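Local coordinates for SusD superfamily protein (Bacteroides fragilis NCTC 9343, PDB 3NQP) that probably binds glycans at the outer membrane, as a SusD-family lipoprotein thought to help capture sugars for uptake, at residues K171-N185 against W198-Y211. Sequence-based numbering, arbitrary orientation.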
ATOM      1  N   LYS A 171     -16.632 -10.216  -0.398  1.00 14.40           N
ATOM      2  CA  LYS A 171     -16.492 -11.374   0.484  1.00 13.64           C
ATOM      3  C   LYS A 171     -16.896 -12.688  -0.231  1.00 14.47           C
ATOM      4  O   LYS A 171     -16.262 -13.728  -0.040  1.00 14.78           O
ATOM      5  CB  LYS A 171     -17.288 -11.138   1.776  1.00 14.24           C
ATOM      6  CG  LYS A 171     -16.585 -10.101   2.717  1.00 12.88           C
ATOM      7  CD  LYS A 171     -17.383  -9.738   3.964  1.00 14.65           C
ATOM      8  CE  LYS A 171     -16.646  -8.809   4.940  1.00 16.25           C
ATOM      9  NZ  LYS A 171     -17.533  -8.381   6.091  1.00 10.16           N
ATOM     10  N   SER A 172     -17.923 -12.647  -1.074  1.00 15.05           N
ATOM     11  CA  SER A 172     -18.256 -13.825  -1.876  1.00 15.85           C
ATOM     12  C   SER A 172     -17.070 -14.243  -2.736  1.00 15.50           C
ATOM     13  O   SER A 172     -16.695 -15.425  -2.784  1.00 15.95           O
ATOM     14  CB  SER A 172     -19.458 -13.521  -2.747  1.00 16.50           C
ATOM     15  OG  SER A 172     -19.721 -14.614  -3.577  1.00 17.30           O
ATOM     16  N   ASP A 173     -16.424 -13.254  -3.362  1.00 13.54           N
ATOM     17  CA  ASP A 173     -15.235 -13.514  -4.193  1.00 12.57           C
ATOM     18  C   ASP A 173     -14.051 -14.037  -3.429  1.00 14.99           C
ATOM     19  O   ASP A 173     -13.325 -14.886  -3.930  1.00 13.46           O
ATOM     20  CB  ASP A 173     -14.839 -12.286  -5.044  1.00 14.28           C
ATOM     21  CG  ASP A 173     -15.791 -12.058  -6.221  1.00 15.98           C
ATOM     22  OD1 ASP A 173     -16.538 -13.010  -6.567  1.00 17.53           O
ATOM     23  OD2 ASP A 173     -15.790 -10.942  -6.793  1.00 17.67           O
ATOM     24  N   LEU A 174     -13.850 -13.551  -2.209  1.00 13.66           N
ATOM     25  CA  LEU A 174     -12.732 -14.057  -1.426  1.00 14.03           C
ATOM     26  C   LEU A 174     -12.981 -15.533  -1.064  1.00 14.73           C
ATOM     27  O   LEU A 174     -12.072 -16.364  -1.134  1.00 13.43           O
ATOM     28  CB  LEU A 174     -12.546 -13.241  -0.166  1.00 10.95           C
ATOM     29  CG  LEU A 174     -11.992 -11.819  -0.399  1.00 13.32           C
ATOM     30  CD1 LEU A 174     -12.154 -10.925   0.865  1.00 14.18           C
ATOM     31  CD2 LEU A 174     -10.534 -11.863  -0.853  1.00 12.25           C
ATOM     32  N   ASN A 175     -14.199 -15.849  -0.659  1.00 14.55           N
ATOM     33  CA  ASN A 175     -14.541 -17.247  -0.339  1.00 18.41           C
ATOM     34  C   ASN A 175     -14.411 -18.165  -1.546  1.00 15.11           C
ATOM     35  O   ASN A 175     -13.952 -19.266  -1.403  1.00 12.95           O
ATOM     36  CB  ASN A 175     -15.958 -17.378   0.248  1.00 17.69           C
ATOM     37  CG  ASN A 175     -16.056 -16.877   1.696  1.00 28.68           C
ATOM     38  OD1 ASN A 175     -15.058 -16.758   2.425  1.00 25.18           O
ATOM     39  ND2 ASN A 175     -17.282 -16.609   2.120  1.00 37.77           N
ATOM     40  N   LYS A 176     -14.843 -17.716  -2.717  1.00 13.38           N
ATOM     41  CA  LYS A 176     -14.714 -18.521  -3.929  1.00 16.31           C
ATOM     42  C   LYS A 176     -13.219 -18.720  -4.257  1.00 15.77           C
ATOM     43  O   LYS A 176     -12.821 -19.804  -4.627  1.00 17.26           O
ATOM     44  CB  LYS A 176     -15.437 -17.865  -5.079  1.00 14.64           C
ATOM     45  CG  LYS A 176     -15.946 -18.823  -6.136  1.00 34.37           C
ATOM     46  CD  LYS A 176     -17.094 -19.697  -5.698  1.00 39.11           C
ATOM     47  CE  LYS A 176     -17.763 -20.380  -6.922  1.00 51.02           C
ATOM     48  NZ  LYS A 176     -18.028 -21.826  -6.716  1.00 47.80           N
ATOM     49  N   SER A 177     -12.414 -17.661  -4.104  1.00 13.36           N
ATOM     50  CA  SER A 177     -10.946 -17.749  -4.273  1.00 12.73           C
ATOM     51  C   SER A 177     -10.401 -18.870  -3.400  1.00 11.96           C
ATOM     52  O   SER A 177      -9.692 -19.720  -3.909  1.00 15.86           O
ATOM     53  CB  SER A 177     -10.220 -16.416  -4.023  1.00  8.51           C
ATOM     54  OG  SER A 177      -8.763 -16.521  -4.179  1.00 10.89           O
HETATM   55  N   MSE A 178     -10.740 -18.892  -2.121  1.00 13.75           N
HETATM   56  CA  MSE A 178     -10.235 -19.958  -1.222  1.00 14.49           C
HETATM   57  C   MSE A 178     -10.792 -21.328  -1.671  1.00 15.89           C
HETATM   58  O   MSE A 178     -10.117 -22.371  -1.581  1.00 14.69           O
HETATM   59  CB  MSE A 178     -10.587 -19.684   0.245  1.00 13.46           C
HETATM   60  CG  MSE A 178     -10.126 -18.389   0.816  1.00 13.34           C
HETATM   61 SE   MSE A 178      -8.146 -18.476   0.897  0.75  9.41          SE
HETATM   62  CE  MSE A 178      -8.027 -19.914   2.158  1.00 15.31           C
ATOM     63  N   GLU A 179     -12.038 -21.352  -2.145  1.00 16.50           N
ATOM     64  CA  GLU A 179     -12.614 -22.623  -2.505  1.00 16.85           C
ATOM     65  C   GLU A 179     -11.858 -23.233  -3.667  1.00 18.24           C
ATOM     66  O   GLU A 179     -11.561 -24.419  -3.674  1.00 18.74           O
ATOM     67  CB  GLU A 179     -14.096 -22.447  -2.846  1.00 18.02           C
ATOM     68  CG  GLU A 179     -14.851 -23.704  -3.119  1.00 29.33           C
ATOM     69  CD  GLU A 179     -16.297 -23.386  -3.530  1.00 41.39           C
ATOM     70  OE1 GLU A 179     -16.872 -22.404  -2.994  1.00 37.78           O
ATOM     71  OE2 GLU A 179     -16.826 -24.085  -4.415  1.00 46.99           O
ATOM     72  N   TYR A 180     -11.512 -22.409  -4.643  1.00 16.70           N
ATOM     73  CA  TYR A 180     -10.758 -22.889  -5.790  1.00 15.95           C
ATOM     74  C   TYR A 180      -9.311 -23.247  -5.445  1.00 18.09           C
ATOM     75  O   TYR A 180      -8.818 -24.248  -5.915  1.00 16.76           O
ATOM     76  CB  TYR A 180     -10.799 -21.872  -6.951  1.00 15.84           C
ATOM     77  CG  TYR A 180     -12.036 -21.925  -7.787  1.00 14.51           C
ATOM     78  CD1 TYR A 180     -12.298 -23.009  -8.613  1.00 19.87           C
ATOM     79  CD2 TYR A 180     -12.937 -20.869  -7.784  1.00 20.17           C
ATOM     80  CE1 TYR A 180     -13.414 -23.063  -9.398  1.00 16.74           C
ATOM     81  CE2 TYR A 180     -14.069 -20.909  -8.577  1.00 21.86           C
ATOM     82  CZ  TYR A 180     -14.314 -21.997  -9.378  1.00 20.72           C
ATOM     83  OH  TYR A 180     -15.459 -22.001 -10.150  1.00 23.88           O
ATOM     84  N   PHE A 181      -8.629 -22.432  -4.654  1.00 15.10           N
ATOM     85  CA  PHE A 181      -7.238 -22.730  -4.285  1.00 15.22           C
ATOM     86  C   PHE A 181      -7.134 -24.055  -3.474  1.00 18.27           C
ATOM     87  O   PHE A 181      -6.121 -24.772  -3.542  1.00 20.07           O
ATOM     88  CB  PHE A 181      -6.658 -21.580  -3.464  1.00 14.30           C
ATOM     89  CG  PHE A 181      -6.120 -20.401  -4.285  1.00 15.33           C
ATOM     90  CD1 PHE A 181      -5.228 -20.597  -5.311  1.00 16.06           C
ATOM     91  CD2 PHE A 181      -6.425 -19.093  -3.931  1.00 15.89           C
ATOM     92  CE1 PHE A 181      -4.701 -19.520  -6.010  1.00 12.06           C
ATOM     93  CE2 PHE A 181      -5.939 -18.034  -4.643  1.00 12.61           C
ATOM     94  CZ  PHE A 181      -5.071 -18.257  -5.705  1.00 11.87           C
ATOM     95  N   GLY A 182      -8.170 -24.351  -2.684  1.00 17.55           N
ATOM     96  CA  GLY A 182      -8.231 -25.552  -1.847  1.00 18.74           C
ATOM     97  C   GLY A 182      -7.009 -25.668  -0.976  1.00 21.59           C
ATOM     98  O   GLY A 182      -6.708 -24.755  -0.204  1.00 18.24           O
ATOM     99  N   ASN A 183      -6.308 -26.795  -1.123  1.00 23.42           N
ATOM    100  CA  ASN A 183      -5.054 -27.081  -0.396  1.00 26.05           C
ATOM    101  C   ASN A 183      -3.778 -26.699  -1.158  1.00 25.95           C
ATOM    102  O   ASN A 183      -2.702 -27.005  -0.714  1.00 28.90           O
ATOM    103  CB  ASN A 183      -4.987 -28.569  -0.024  1.00 28.76           C
ATOM    104  CG  ASN A 183      -5.903 -28.933   1.144  1.00 35.62           C
ATOM    105  OD1 ASN A 183      -5.862 -28.311   2.221  1.00 49.04           O
ATOM    106  ND2 ASN A 183      -6.689 -29.988   0.962  1.00 48.11           N
HETATM  107  N   MSE A 184      -3.886 -25.991  -2.274  1.00 26.10           N
HETATM  108  CA  MSE A 184      -2.708 -25.608  -3.061  1.00 27.51           C
HETATM  109  C   MSE A 184      -2.094 -24.353  -2.409  1.00 24.52           C
HETATM  110  O   MSE A 184      -2.448 -23.226  -2.733  1.00 26.65           O
HETATM  111  CB  MSE A 184      -3.086 -25.354  -4.557  1.00 28.12           C
HETATM  112  CG  MSE A 184      -3.647 -26.607  -5.361  1.00 34.13           C
HETATM  113 SE   MSE A 184      -4.363 -26.327  -7.249  0.75 26.64          SE
HETATM  114  CE  MSE A 184      -5.549 -24.802  -6.773  1.00 23.97           C
ATOM    115  N   ASN A 185      -1.157 -24.566  -1.495  1.00 23.69           N
ATOM    116  CA  ASN A 185      -0.415 -23.462  -0.825  1.00 23.57           C
ATOM    117  C   ASN A 185       0.820 -22.987  -1.616  1.00 23.83           C
ATOM    118  O   ASN A 185       1.488 -22.035  -1.212  1.00 19.73           O
ATOM    119  CB  ASN A 185       0.048 -23.922   0.563  1.00 21.49           C
ATOM    120  CG  ASN A 185      -1.073 -23.963   1.601  1.00 22.78           C
ATOM    121  OD1 ASN A 185      -2.267 -24.131   1.303  1.00 19.02           O
ATOM    122  ND2 ASN A 185      -0.677 -23.814   2.851  1.00 26.37           N
ATOM    123  N   TRP A 198      -0.707 -14.131  -8.167  1.00 16.28           N
ATOM    124  CA  TRP A 198      -1.561 -14.185  -6.993  1.00 14.28           C
ATOM    125  C   TRP A 198      -1.662 -15.619  -6.504  1.00 14.78           C
ATOM    126  O   TRP A 198      -1.551 -16.556  -7.299  1.00 16.26           O
ATOM    127  CB  TRP A 198      -2.936 -13.611  -7.340  1.00 12.22           C
ATOM    128  CG  TRP A 198      -3.804 -13.303  -6.135  1.00 15.00           C
ATOM    129  CD1 TRP A 198      -4.689 -14.137  -5.550  1.00 16.29           C
ATOM    130  CD2 TRP A 198      -3.814 -12.106  -5.369  1.00 10.33           C
ATOM    131  NE1 TRP A 198      -5.291 -13.526  -4.491  1.00 12.09           N
ATOM    132  CE2 TRP A 198      -4.780 -12.267  -4.365  1.00 13.66           C
ATOM    133  CE3 TRP A 198      -3.129 -10.885  -5.460  1.00 11.62           C
ATOM    134  CZ2 TRP A 198      -5.100 -11.263  -3.459  1.00 14.26           C
ATOM    135  CZ3 TRP A 198      -3.438  -9.902  -4.538  1.00 13.03           C
ATOM    136  CH2 TRP A 198      -4.392 -10.101  -3.549  1.00 18.34           C
ATOM    137  N   SER A 199      -1.798 -15.795  -5.192  1.00 13.38           N
ATOM    138  CA  SER A 199      -1.667 -17.107  -4.554  1.00 12.31           C
ATOM    139  C   SER A 199      -2.694 -17.214  -3.450  1.00 15.82           C
ATOM    140  O   SER A 199      -3.324 -16.219  -3.085  1.00 15.36           O
ATOM    141  CB  SER A 199      -0.267 -17.261  -3.941  1.00 13.37           C
ATOM    142  OG  SER A 199      -0.055 -16.271  -2.889  1.00 16.50           O
ATOM    143  N   LYS A 200      -2.809 -18.404  -2.880  1.00 15.63           N
ATOM    144  CA  LYS A 200      -3.681 -18.645  -1.718  1.00 13.97           C
ATOM    145  C   LYS A 200      -3.304 -17.772  -0.522  1.00 13.61           C
ATOM    146  O   LYS A 200      -4.164 -17.147   0.133  1.00 10.57           O
ATOM    147  CB  LYS A 200      -3.675 -20.118  -1.359  1.00 14.12           C
ATOM    148  CG  LYS A 200      -4.671 -20.521  -0.282  1.00 12.87           C
ATOM    149  CD  LYS A 200      -4.407 -21.934   0.139  1.00 10.21           C
ATOM    150  CE  LYS A 200      -5.090 -22.238   1.404  1.00 15.10           C
ATOM    151  NZ  LYS A 200      -5.045 -23.633   1.749  1.00 12.27           N
ATOM    152  N   ALA A 201      -2.021 -17.692  -0.231  1.00 12.05           N
ATOM    153  CA  ALA A 201      -1.563 -16.793   0.819  1.00 12.07           C
ATOM    154  C   ALA A 201      -2.016 -15.344   0.600  1.00 12.62           C
ATOM    155  O   ALA A 201      -2.355 -14.643   1.516  1.00 14.21           O
ATOM    156  CB  ALA A 201      -0.085 -16.857   0.922  1.00 10.45           C
ATOM    157  N   ALA A 202      -1.952 -14.888  -0.630  1.00 11.55           N
ATOM    158  CA  ALA A 202      -2.323 -13.539  -0.958  1.00 10.54           C
ATOM    159  C   ALA A 202      -3.802 -13.314  -0.686  1.00 10.69           C
ATOM    160  O   ALA A 202      -4.187 -12.249  -0.134  1.00 10.93           O
ATOM    161  CB  ALA A 202      -1.972 -13.226  -2.431  1.00  9.41           C
ATOM    162  N   THR A 203      -4.632 -14.297  -1.059  1.00  9.55           N
ATOM    163  CA  THR A 203      -6.051 -14.237  -0.736  1.00  9.27           C
ATOM    164  C   THR A 203      -6.276 -14.198   0.782  1.00 11.42           C
ATOM    165  O   THR A 203      -7.145 -13.440   1.289  1.00 11.15           O
ATOM    166  CB  THR A 203      -6.854 -15.371  -1.369  1.00  9.76           C
ATOM    167  OG1 THR A 203      -6.926 -15.147  -2.779  1.00 14.69           O
ATOM    168  CG2 THR A 203      -8.331 -15.434  -0.778  1.00  8.83           C
ATOM    169  N   GLU A 204      -5.515 -14.988   1.520  1.00 11.63           N
ATOM    170  CA  GLU A 204      -5.637 -14.977   2.988  1.00 11.39           C
ATOM    171  C   GLU A 204      -5.221 -13.601   3.582  1.00 10.33           C
ATOM    172  O   GLU A 204      -5.852 -13.127   4.515  1.00 11.29           O
ATOM    173  CB  GLU A 204      -4.844 -16.105   3.627  1.00 12.57           C
ATOM    174  CG  GLU A 204      -5.433 -17.472   3.352  1.00 13.28           C
ATOM    175  CD  GLU A 204      -5.238 -18.441   4.473  1.00 14.85           C
ATOM    176  OE1 GLU A 204      -6.123 -18.476   5.352  1.00 14.66           O
ATOM    177  OE2 GLU A 204      -4.203 -19.120   4.497  1.00 18.53           O
ATOM    178  N   CYS A 205      -4.166 -12.981   3.040  1.00  9.71           N
ATOM    179  CA  CYS A 205      -3.781 -11.636   3.439  1.00 11.40           C
ATOM    180  C   CYS A 205      -4.907 -10.620   3.186  1.00 11.10           C
ATOM    181  O   CYS A 205      -5.269  -9.833   4.047  1.00  8.74           O
ATOM    182  CB  CYS A 205      -2.548 -11.155   2.680  1.00 13.25           C
ATOM    183  SG  CYS A 205      -1.022 -11.926   3.301  1.00 11.38           S
ATOM    184  N   LEU A 206      -5.412 -10.632   1.974  1.00 12.08           N
ATOM    185  CA  LEU A 206      -6.544  -9.819   1.611  1.00 11.68           C
ATOM    186  C   LEU A 206      -7.717 -10.082   2.537  1.00 10.85           C
ATOM    187  O   LEU A 206      -8.402  -9.131   2.938  1.00 13.40           O
ATOM    188  CB  LEU A 206      -6.934 -10.025   0.139  1.00 12.29           C
ATOM    189  CG  LEU A 206      -8.005  -9.116  -0.443  1.00 11.99           C
ATOM    190  CD1 LEU A 206      -7.703  -7.635  -0.202  1.00  7.37           C
ATOM    191  CD2 LEU A 206      -8.107  -9.403  -1.953  1.00 11.07           C
HETATM  192  N   MSE A 207      -7.977 -11.327   2.906  1.00 13.09           N
HETATM  193  CA  MSE A 207      -9.107 -11.571   3.824  1.00 10.57           C
HETATM  194  C   MSE A 207      -8.814 -10.950   5.177  1.00 10.75           C
HETATM  195  O   MSE A 207      -9.683 -10.380   5.807  1.00 11.26           O
HETATM  196  CB  MSE A 207      -9.465 -13.062   3.974  1.00 11.63           C
HETATM  197  CG  MSE A 207      -9.931 -13.701   2.704  1.00 14.58           C
HETATM  198 SE   MSE A 207     -10.353 -15.566   2.904  0.75 10.86          SE
HETATM  199  CE  MSE A 207     -12.063 -15.297   3.704  1.00 15.09           C
ATOM    200  N   GLY A 208      -7.559 -11.037   5.625  1.00 12.27           N
ATOM    201  CA  GLY A 208      -7.172 -10.377   6.854  1.00 10.68           C
ATOM    202  C   GLY A 208      -7.411  -8.879   6.781  1.00 11.37           C
ATOM    203  O   GLY A 208      -7.889  -8.282   7.741  1.00 12.32           O
ATOM    204  N   GLU A 209      -7.089  -8.273   5.639  1.00 10.46           N
ATOM    205  CA  GLU A 209      -7.211  -6.823   5.475  1.00 12.97           C
ATOM    206  C   GLU A 209      -8.690  -6.411   5.410  1.00 12.62           C
ATOM    207  O   GLU A 209      -9.114  -5.460   6.075  1.00 12.37           O
ATOM    208  CB  GLU A 209      -6.479  -6.352   4.211  1.00 14.22           C
ATOM    209  CG  GLU A 209      -6.137  -4.875   4.168  1.00 16.10           C
ATOM    210  CD  GLU A 209      -5.334  -4.537   2.921  1.00 19.95           C
ATOM    211  OE1 GLU A 209      -5.392  -5.254   1.908  1.00 12.68           O
ATOM    212  OE2 GLU A 209      -4.609  -3.565   2.956  1.00 16.33           O
ATOM    213  N   VAL A 210      -9.462  -7.151   4.635  1.00 12.00           N
ATOM    214  CA  VAL A 210     -10.892  -6.872   4.422  1.00 11.23           C
ATOM    215  C   VAL A 210     -11.706  -7.075   5.717  1.00 10.59           C
ATOM    216  O   VAL A 210     -12.416  -6.164   6.146  1.00 11.73           O
ATOM    217  CB  VAL A 210     -11.474  -7.746   3.294  1.00  9.65           C
ATOM    218  CG1 VAL A 210     -13.023  -7.702   3.318  1.00  9.55           C
ATOM    219  CG2 VAL A 210     -10.913  -7.314   1.902  1.00  9.62           C
ATOM    220  N   TYR A 211     -11.546  -8.221   6.375  1.00 10.05           N
ATOM    221  CA  TYR A 211     -12.276  -8.496   7.613  1.00 11.24           C
ATOM    222  C   TYR A 211     -11.856  -7.610   8.819  1.00 11.86           C
ATOM    223  O   TYR A 211     -12.705  -7.189   9.622  1.00  9.96           O
ATOM    224  CB  TYR A 211     -12.271 -10.001   7.951  1.00  9.05           C
ATOM    225  CG  TYR A 211     -13.251 -10.781   7.093  1.00  9.14           C
ATOM    226  CD1 TYR A 211     -12.881 -11.213   5.819  1.00 13.73           C
ATOM    227  CD2 TYR A 211     -14.509 -11.051   7.531  1.00 12.66           C
ATOM    228  CE1 TYR A 211     -13.723 -11.895   5.032  1.00 13.17           C
ATOM    229  CE2 TYR A 211     -15.423 -11.745   6.730  1.00 13.95           C
ATOM    230  CZ  TYR A 211     -15.025 -12.160   5.480  1.00 17.39           C
ATOM    231  OH  TYR A 211     -15.884 -12.831   4.665  1.00 16.67           O
TER
HETATM  232  O   HOH W   1     -15.097 -14.089   2.464  1.00 18.67           O
HETATM  233  O   HOH W   2      -1.357 -20.810  -3.794  1.00 18.12           O
HETATM  234  O   HOH W   3       0.086 -19.398  -1.413  1.00 13.53           O
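Thr203 drops into a hole formed by Leu174, Ser177, Met178 and Phe181, and its OG1 donates to Ser177 OG at 2.7 Å. The same OG1 accepts a fairly straight N-H bond from Trp198 NE1 (162°), while Ser177 OG is also bonded to Gly118 O, a buried polar chain. OG1 lies in the plane of the Phe181 ring at its edge; Lys200 N, CA and CB cover one face of that ring.

Lys200 runs out fully extended, CG anti to the backbone N (chi1 -173°), and donates hydrogen bonds from NZ to Gly182 O (2.8 Å), in the carbonyl plane, and to Asn185 OD1 (2.9 Å), tilted from the amide plane, tying the turn after helix 171-181 to the next helix. Selenomethionine Met178, bent at chi2 and chi3, lays SE against Thr203 CG2, the side chains running past each other in opposite directions; its CG is 3.5 Å from SE of Met207, also selenomethionine. The Leu174 side chain crosses that of Leu206 at about a right angle, Leu174 CD2 lying 3.6 Å from Leu206 CD2, and CD1 meets Val210 CG2 tip to tip. Lys171 lays CE over one face of the Tyr211 ring in a CH-pi contact, 3.9 Å from its centroid, and carries NZ on to a salt bridge with Asp228; a water joins Tyr211 OH to Lys171 O.

Helices 171-181 and 200-211 form a near-antiparallel hairpin, axes 9.8 Å apart at 154°, consistent with the TPR-like helix pairs of SusD proteins. Helix 110-135 packs against Leu174 and Trp198, helix 228-241 against Glu204, Met207 and Tyr211, and Tyr380 of strand 377-381 against Leu206.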